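Adenosylmethionine-8-amino-7-oxononanoate aminotransferase (Methanocaldococcus jannaschii, PDB 6ZHK) probably transfers the amino group of S-adenosyl-L-methionine to 7-keto-8-aminopelargonic acid in biotin synthesis, with pyridoxal 5'-phosphate as cofactor. Local coordinates at residues A123-I128 with I296-K301; G235-S240 with G275-M280. All blocks are in the same frame, centred on the assembly; numbering follows the deposited sequence. Where two conformers were deposited one is given.

Contact 1 of 2, residues A123-I128 with I296-K301; sequences AEAVEI and ILCLGK
C298 pushes its side chain up from the strand into the flank of the helix, between A125 and V126. Its CB packs alongside the methyl of A125, with 4.1 Å between A125 CB and C298 CB. The sulfur leans back beside its own backbone N, anti to the carbonyl carbon (chi1 -60°), and this turn carries it under the next step of the helix. There SG meets V126 CG2 at 4.0 Å and lies 3.7 Å from A125 O, a van der Waals approach; that carbonyl accepts a hydrogen bond from the T313 hydroxyl on the adjoining strand. V126 offers CG2 because this branch sits anti to the carbonyl carbon, while CG1 takes the place anti to the backbone N. Here helix 122-140 lies on the large-domain sheet of a fold-type I, PLP-dependent aminotransferase, nearly antiparallel to strand 296-299 (163°), and the axes of the two short segments approach to 7.7 Å. Small side chains at A125 and C298 are consistent with that closeness: their CA atoms are 5.7 Å apart. The L299 side chain leaves by the other face toward F281, yet its carbonyl O still comes within 4.2 Å of A125 CB. Just past the strand is K301, the predicted cofactor lysine. No cofactor is attached to it in this model, and NZ is hydrogen-bonded to I62 O and to T338 OG1 of the second subunit.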
ATOM      1  N   ALA A 123       3.360  -6.036  -0.129  1.00 14.51           N
ATOM      2  CA  ALA A 123       4.668  -5.403   0.000  1.00 15.04           C
ATOM      3  C   ALA A 123       4.715  -4.601   1.316  1.00 13.62           C
ATOM      4  O   ALA A 123       5.757  -4.547   1.955  1.00 15.50           O
ATOM      5  CB  ALA A 123       4.963  -4.489  -1.192  1.00 17.47           C
ATOM      6  N   GLU A 124       3.624  -3.887   1.653  1.00 12.81           N
ATOM      7  CA  GLU A 124       3.589  -3.122   2.889  1.00 13.61           C
ATOM      8  C   GLU A 124       3.641  -4.074   4.100  1.00 14.91           C
ATOM      9  O   GLU A 124       4.261  -3.738   5.099  1.00 13.66           O
ATOM     10  CB  GLU A 124       2.244  -2.376   2.974  0.50 13.85           C
ATOM     11  CG  GLU A 124       2.135  -1.023   2.260  0.50 14.19           C
ATOM     12  CD  GLU A 124       0.737  -0.435   2.078  0.50 14.86           C
ATOM     13  OE1 GLU A 124      -0.256  -1.104   2.413  0.50 14.38           O
ATOM     14  OE2 GLU A 124       0.609   0.724   1.591  0.50 14.62           O
ATOM     15  N   ALA A 125       2.983  -5.239   4.000  1.00 12.88           N
ATOM     16  CA  ALA A 125       2.994  -6.171   5.112  1.00 14.52           C
ATOM     17  C   ALA A 125       4.433  -6.604   5.391  1.00 12.22           C
ATOM     18  O   ALA A 125       4.850  -6.755   6.540  1.00 13.10           O
ATOM     19  CB  ALA A 125       2.148  -7.382   4.776  1.00 11.80           C
ATOM     20  N   VAL A 126       5.203  -6.802   4.329  1.00 11.33           N
ATOM     21  CA  VAL A 126       6.606  -7.198   4.475  1.00 11.77           C
ATOM     22  C   VAL A 126       7.447  -6.019   5.017  1.00 11.39           C
ATOM     23  O   VAL A 126       8.284  -6.182   5.882  1.00 12.95           O
ATOM     24  CB  VAL A 126       7.098  -7.702   3.100  1.00 11.57           C
ATOM     25  CG1 VAL A 126       8.610  -7.673   3.028  1.00 12.35           C
ATOM     26  CG2 VAL A 126       6.562  -9.083   2.793  1.00 12.21           C
ATOM     27  N   GLU A 127       7.187  -4.769   4.583  1.00 11.07           N
ATOM     28  CA  GLU A 127       7.911  -3.619   5.112  1.00 11.70           C
ATOM     29  C   GLU A 127       7.636  -3.478   6.612  1.00 11.95           C
ATOM     30  O   GLU A 127       8.501  -3.127   7.404  1.00 12.88           O
ATOM     31  CB  GLU A 127       7.403  -2.330   4.448  1.00 11.38           C
ATOM     32  CG  GLU A 127       7.739  -2.232   2.952  1.00 18.09           C
ATOM     33  CD  GLU A 127       8.916  -1.345   2.589  1.00 16.08           C
ATOM     34  OE1 GLU A 127       9.497  -0.735   3.527  1.00 16.48           O
ATOM     35  OE2 GLU A 127       9.263  -1.287   1.371  1.00 18.00           O
ATOM     36  N   ILE A 128       6.427  -3.828   7.035  1.00 12.01           N
ATOM     37  CA  ILE A 128       6.067  -3.712   8.428  1.00 11.78           C
ATOM     38  C   ILE A 128       6.756  -4.823   9.213  1.00 12.10           C
ATOM     39  O   ILE A 128       7.262  -4.569  10.329  1.00 13.82           O
ATOM     40  CB  ILE A 128       4.526  -3.776   8.584  1.00 11.35           C
ATOM     41  CG1 ILE A 128       3.907  -2.474   8.050  1.00 11.50           C
ATOM     42  CG2 ILE A 128       4.130  -4.044  10.047  1.00 10.55           C
ATOM     43  CD1 ILE A 128       2.360  -2.634   7.796  1.00 12.43           C
ATOM     44  N   ILE A 296       6.895 -14.089  12.396  1.00 12.28           N
ATOM     45  CA  ILE A 296       6.038 -13.101  11.756  1.00 12.47           C
ATOM     46  C   ILE A 296       5.581 -13.715  10.435  1.00 13.04           C
ATOM     47  O   ILE A 296       6.376 -14.281   9.727  1.00 16.53           O
ATOM     48  CB  ILE A 296       6.792 -11.783  11.478  1.00 12.90           C
ATOM     49  CG1 ILE A 296       7.487 -11.215  12.716  1.00 13.04           C
ATOM     50  CG2 ILE A 296       5.880 -10.765  10.814  1.00 12.13           C
ATOM     51  CD1 ILE A 296       8.071  -9.799  12.456  1.00 14.31           C
ATOM     52  N   LEU A 297       4.292 -13.608  10.141  1.00 13.18           N
ATOM     53  CA  LEU A 297       3.604 -14.149   8.970  1.00 12.04           C
ATOM     54  C   LEU A 297       3.001 -12.956   8.217  1.00 12.23           C
ATOM     55  O   LEU A 297       2.224 -12.224   8.813  1.00 13.26           O
ATOM     56  CB  LEU A 297       2.480 -15.084   9.441  1.00 12.66           C
ATOM     57  CG  LEU A 297       1.561 -15.622   8.305  1.00 12.61           C
ATOM     58  CD1 LEU A 297       2.412 -16.470   7.344  1.00 12.94           C
ATOM     59  CD2 LEU A 297       0.386 -16.412   8.887  1.00 12.20           C
ATOM     60  N   CYS A 298       3.273 -12.847   6.893  1.00 12.12           N
ATOM     61  CA  CYS A 298       2.696 -11.792   6.076  1.00 11.96           C
ATOM     62  C   CYS A 298       1.619 -12.398   5.167  1.00 12.98           C
ATOM     63  O   CYS A 298       1.857 -13.428   4.570  1.00 13.33           O
ATOM     64  CB  CYS A 298       3.747 -11.143   5.197  1.00 12.70           C
ATOM     65  SG  CYS A 298       5.042 -10.420   6.253  1.00 17.70           S
ATOM     66  N   LEU A 299       0.435 -11.766   5.099  1.00 12.97           N
ATOM     67  CA  LEU A 299      -0.704 -12.218   4.285  1.00 13.13           C
ATOM     68  C   LEU A 299      -1.202 -11.073   3.404  1.00 15.09           C
ATOM     69  O   LEU A 299      -0.989  -9.906   3.686  1.00 14.88           O
ATOM     70  CB  LEU A 299      -1.837 -12.624   5.213  1.00 12.21           C
ATOM     71  CG  LEU A 299      -1.488 -13.715   6.235  1.00 12.85           C
ATOM     72  CD1 LEU A 299      -2.661 -13.994   7.163  1.00 12.78           C
ATOM     73  CD2 LEU A 299      -1.086 -14.981   5.487  1.00 13.08           C
ATOM     74  N   GLY A 300      -1.873 -11.429   2.304  1.00 17.27           N
ATOM     75  CA  GLY A 300      -2.378 -10.422   1.387  1.00 16.25           C
ATOM     76  C   GLY A 300      -3.155 -11.161   0.281  1.00 18.58           C
ATOM     77  O   GLY A 300      -3.581 -12.303   0.468  1.00 19.81           O
ATOM     78  N   LYS A 301      -3.274 -10.525  -0.887  1.00 19.34           N
ATOM     79  CA  LYS A 301      -3.874 -11.081  -2.097  1.00 19.14           C
ATOM     80  C   LYS A 301      -5.194 -11.759  -1.787  1.00 18.51           C
ATOM     81  O   LYS A 301      -6.177 -11.056  -1.720  1.00 19.51           O
ATOM     82  CB  LYS A 301      -2.943 -12.039  -2.856  1.00 17.57           C
ATOM     83  CG  LYS A 301      -1.816 -11.377  -3.612  1.00 18.01           C
ATOM     84  CD  LYS A 301      -0.823 -12.381  -4.243  1.00 18.92           C
ATOM     85  CE  LYS A 301       0.438 -11.741  -4.779  1.00 23.24           C
ATOM     86  NZ  LYS A 301       0.130 -10.927  -5.961  1.00 26.41           N
TER

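Contact 2 of 2, residues G235-S240 with G275-M280; sequences GGIMGS and GRTGKM
G235 starts the contact with its backbone: its carbonyl O lies 4.4 Å from the methyl T277 CG2, a loose touch. At G236 the chain turns with a positive phi, a conformation that suits a residue without a side chain, and the G236 carbonyl is hydrogen-bonded to R391 NE. I237 then swings its side chain toward the loop 275-280. CG1 runs anti to the backbone N (chi1 180°), which leaves the short branch CG2 to meet T277, methyl against methyl, with I237 CG2 and T277 CG2 4.4 Å apart. On the threonine the same methyl serves both partners; it lies beside the T277 backbone N because OG1 takes the place between that N and the carbonyl carbon (chi1 66°). M394 touches both I237 and T277 from strand 394-399. The segment pairs with strand 244-245 in a small antiparallel hairpin, G236 with Y246 and M238 with I244. T277 itself is held by a type I beta turn, closed by G278 N to G275 O at 3.0 Å, and G275 N reaches M280 O at 3.2 Å across the base of the loop. The GRTG sequence of this turn, following the predicted cofactor-binding D268 by a few residues, belongs to the signature region of class-III aminotransferases, here packed against the loop that leaves the end of strand 228-234 in the large domain.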
ATOM      1  N   GLY A 235       6.374 -18.576   1.197  1.00 19.02           N
ATOM      2  CA  GLY A 235       5.697 -19.692   1.868  1.00 17.75           C
ATOM      3  C   GLY A 235       5.745 -20.989   1.044  1.00 19.38           C
ATOM      4  O   GLY A 235       4.727 -21.570   0.679  1.00 18.37           O
ATOM      5  N   GLY A 236       6.957 -21.464   0.756  1.00 19.97           N
ATOM      6  CA  GLY A 236       7.064 -22.845   0.298  1.00 20.09           C
ATOM      7  C   GLY A 236       7.181 -22.905  -1.209  1.00 20.24           C
ATOM      8  O   GLY A 236       7.449 -23.984  -1.775  1.00 20.29           O
ATOM      9  N   ILE A 237       6.971 -21.741  -1.853  1.00 15.13           N
ATOM     10  CA  ILE A 237       7.205 -21.676  -3.271  1.00 17.89           C
ATOM     11  C   ILE A 237       7.597 -20.249  -3.641  1.00 17.02           C
ATOM     12  O   ILE A 237       7.199 -19.332  -2.966  1.00 17.68           O
ATOM     13  CB  ILE A 237       5.943 -22.144  -4.009  1.00 19.18           C
ATOM     14  CG1 ILE A 237       6.079 -22.105  -5.548  1.00 20.05           C
ATOM     15  CG2 ILE A 237       4.757 -21.370  -3.502  1.00 19.66           C
ATOM     16  CD1 ILE A 237       4.992 -22.949  -6.197  1.00 16.42           C
ATOM     17  N   MET A 238       8.543 -20.132  -4.565  1.00 17.58           N
ATOM     18  CA  MET A 238       8.988 -18.839  -5.060  1.00 19.54           C
ATOM     19  C   MET A 238       8.128 -18.464  -6.275  1.00 20.15           C
ATOM     20  O   MET A 238       8.266 -19.038  -7.362  1.00 21.82           O
ATOM     21  CB  MET A 238      10.477 -18.897  -5.416  1.00 19.79           C
ATOM     22  CG  MET A 238      11.363 -19.502  -4.266  1.00 19.60           C
ATOM     23  SD  MET A 238      13.093 -19.665  -4.811  1.00 24.85           S
ATOM     24  CE  MET A 238      13.525 -17.928  -4.796  1.00 21.26           C
ATOM     25  N   GLY A 239       7.204 -17.529  -6.086  1.00 19.62           N
ATOM     26  CA  GLY A 239       6.254 -17.222  -7.146  1.00 20.52           C
ATOM     27  C   GLY A 239       6.905 -16.546  -8.352  1.00 18.85           C
ATOM     28  O   GLY A 239       6.887 -17.070  -9.496  1.00 16.88           O
ATOM     29  N   SER A 240       7.389 -15.343  -8.098  1.00 19.86           N
ATOM     30  CA  SER A 240       7.886 -14.475  -9.165  1.00 19.54           C
ATOM     31  C   SER A 240       9.131 -15.087  -9.822  1.00 20.22           C
ATOM     32  O   SER A 240       9.425 -14.849 -11.001  1.00 21.33           O
ATOM     33  CB  SER A 240       8.165 -13.120  -8.599  0.50 21.85           C
ATOM     34  OG  SER A 240       8.892 -12.334  -9.516  0.50 20.08           O
ATOM     35  N   GLY A 275      -5.114 -21.110   0.834  1.00 21.23           N
ATOM     36  CA  GLY A 275      -5.423 -22.358   0.140  1.00 18.66           C
ATOM     37  C   GLY A 275      -4.644 -22.629  -1.160  1.00 19.00           C
ATOM     38  O   GLY A 275      -4.735 -23.756  -1.634  1.00 16.06           O
ATOM     39  N   ARG A 276      -3.908 -21.647  -1.754  1.00 14.61           N
ATOM     40  CA  ARG A 276      -3.355 -21.881  -3.085  1.00 17.12           C
ATOM     41  C   ARG A 276      -2.435 -23.108  -3.174  1.00 19.59           C
ATOM     42  O   ARG A 276      -2.416 -23.768  -4.205  1.00 20.12           O
ATOM     43  CB  ARG A 276      -2.711 -20.620  -3.680  1.00 20.25           C
ATOM     44  CG  ARG A 276      -2.786 -20.534  -5.199  1.00 19.69           C
ATOM     45  CD  ARG A 276      -4.214 -20.247  -5.630  1.00 19.82           C
ATOM     46  NE  ARG A 276      -4.416 -18.782  -5.481  1.00 23.35           N
ATOM     47  CZ  ARG A 276      -5.355 -18.085  -6.090  1.00 19.27           C
ATOM     48  NH1 ARG A 276      -6.246 -18.713  -6.815  1.00 16.93           N
ATOM     49  NH2 ARG A 276      -5.475 -16.775  -5.915  1.00 19.96           N
ATOM     50  N   THR A 277      -1.655 -23.428  -2.131  1.00 20.82           N
ATOM     51  CA  THR A 277      -0.720 -24.559  -2.213  1.00 22.83           C
ATOM     52  C   THR A 277      -1.385 -25.884  -1.871  1.00 22.41           C
ATOM     53  O   THR A 277      -0.751 -26.922  -1.995  1.00 21.88           O
ATOM     54  CB  THR A 277       0.497 -24.434  -1.282  1.00 19.94           C
ATOM     55  OG1 THR A 277       0.017 -24.486   0.064  1.00 18.60           O
ATOM     56  CG2 THR A 277       1.258 -23.141  -1.490  1.00 21.41           C
ATOM     57  N   GLY A 278      -2.636 -25.839  -1.384  1.00 23.67           N
ATOM     58  CA  GLY A 278      -3.385 -27.036  -1.036  1.00 21.66           C
ATOM     59  C   GLY A 278      -3.677 -27.079   0.450  1.00 19.68           C
ATOM     60  O   GLY A 278      -4.502 -27.845   0.892  1.00 21.76           O
ATOM     61  N   LYS A 279      -2.962 -26.256   1.232  1.00 20.07           N
ATOM     62  CA  LYS A 279      -3.269 -26.111   2.649  1.00 19.87           C
ATOM     63  C   LYS A 279      -3.719 -24.674   2.888  1.00 19.45           C
ATOM     64  O   LYS A 279      -3.387 -23.825   2.076  1.00 17.25           O
ATOM     65  CB  LYS A 279      -1.959 -26.190   3.425  1.00 24.07           C
ATOM     66  CG  LYS A 279      -1.373 -27.577   3.595  1.00 31.61           C
ATOM     67  CD  LYS A 279      -0.217 -27.435   4.543  1.00 33.81           C
ATOM     68  CE  LYS A 279       0.886 -28.430   4.299  1.00 39.72           C
ATOM     69  NZ  LYS A 279       1.598 -28.634   5.584  1.00 40.66           N
ATOM     70  N   MET A 280      -4.354 -24.385   4.040  1.00 17.03           N
ATOM     71  CA  MET A 280      -4.821 -23.035   4.297  1.00 18.00           C
ATOM     72  C   MET A 280      -3.640 -22.036   4.273  1.00 18.96           C
ATOM     73  O   MET A 280      -3.731 -20.947   3.664  1.00 17.76           O
ATOM     74  CB  MET A 280      -5.573 -22.932   5.621  1.00 17.98           C
ATOM     75  CG  MET A 280      -6.268 -21.568   5.767  1.00 20.82           C
ATOM     76  SD  MET A 280      -7.602 -21.274   4.485  1.00 19.69           S
ATOM     77  CE  MET A 280      -8.375 -19.842   5.246  1.00 17.54           C
TER

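From the N terminus, helix 122-140 comes first and supplies one half of contact 1, whose other half waits until strand 296-299, so a loop of 167 residues is closed between them. Contact 2 opens and closes entirely within that loop: its first segment, 235-240, follows strand 228-234; its second, the loop 275-280, comes after strand 265-268, with 34 residues between the two. The two loops nest without crossing. Contact 1 ties a helix to the face of the seven-stranded sheet; contact 2 joins two loops that follow neighbouring parallel strands of that sheet. Their centres are 15 Å apart and their nearest atoms about 6 Å, so they do not touch, though D268 lies close to both.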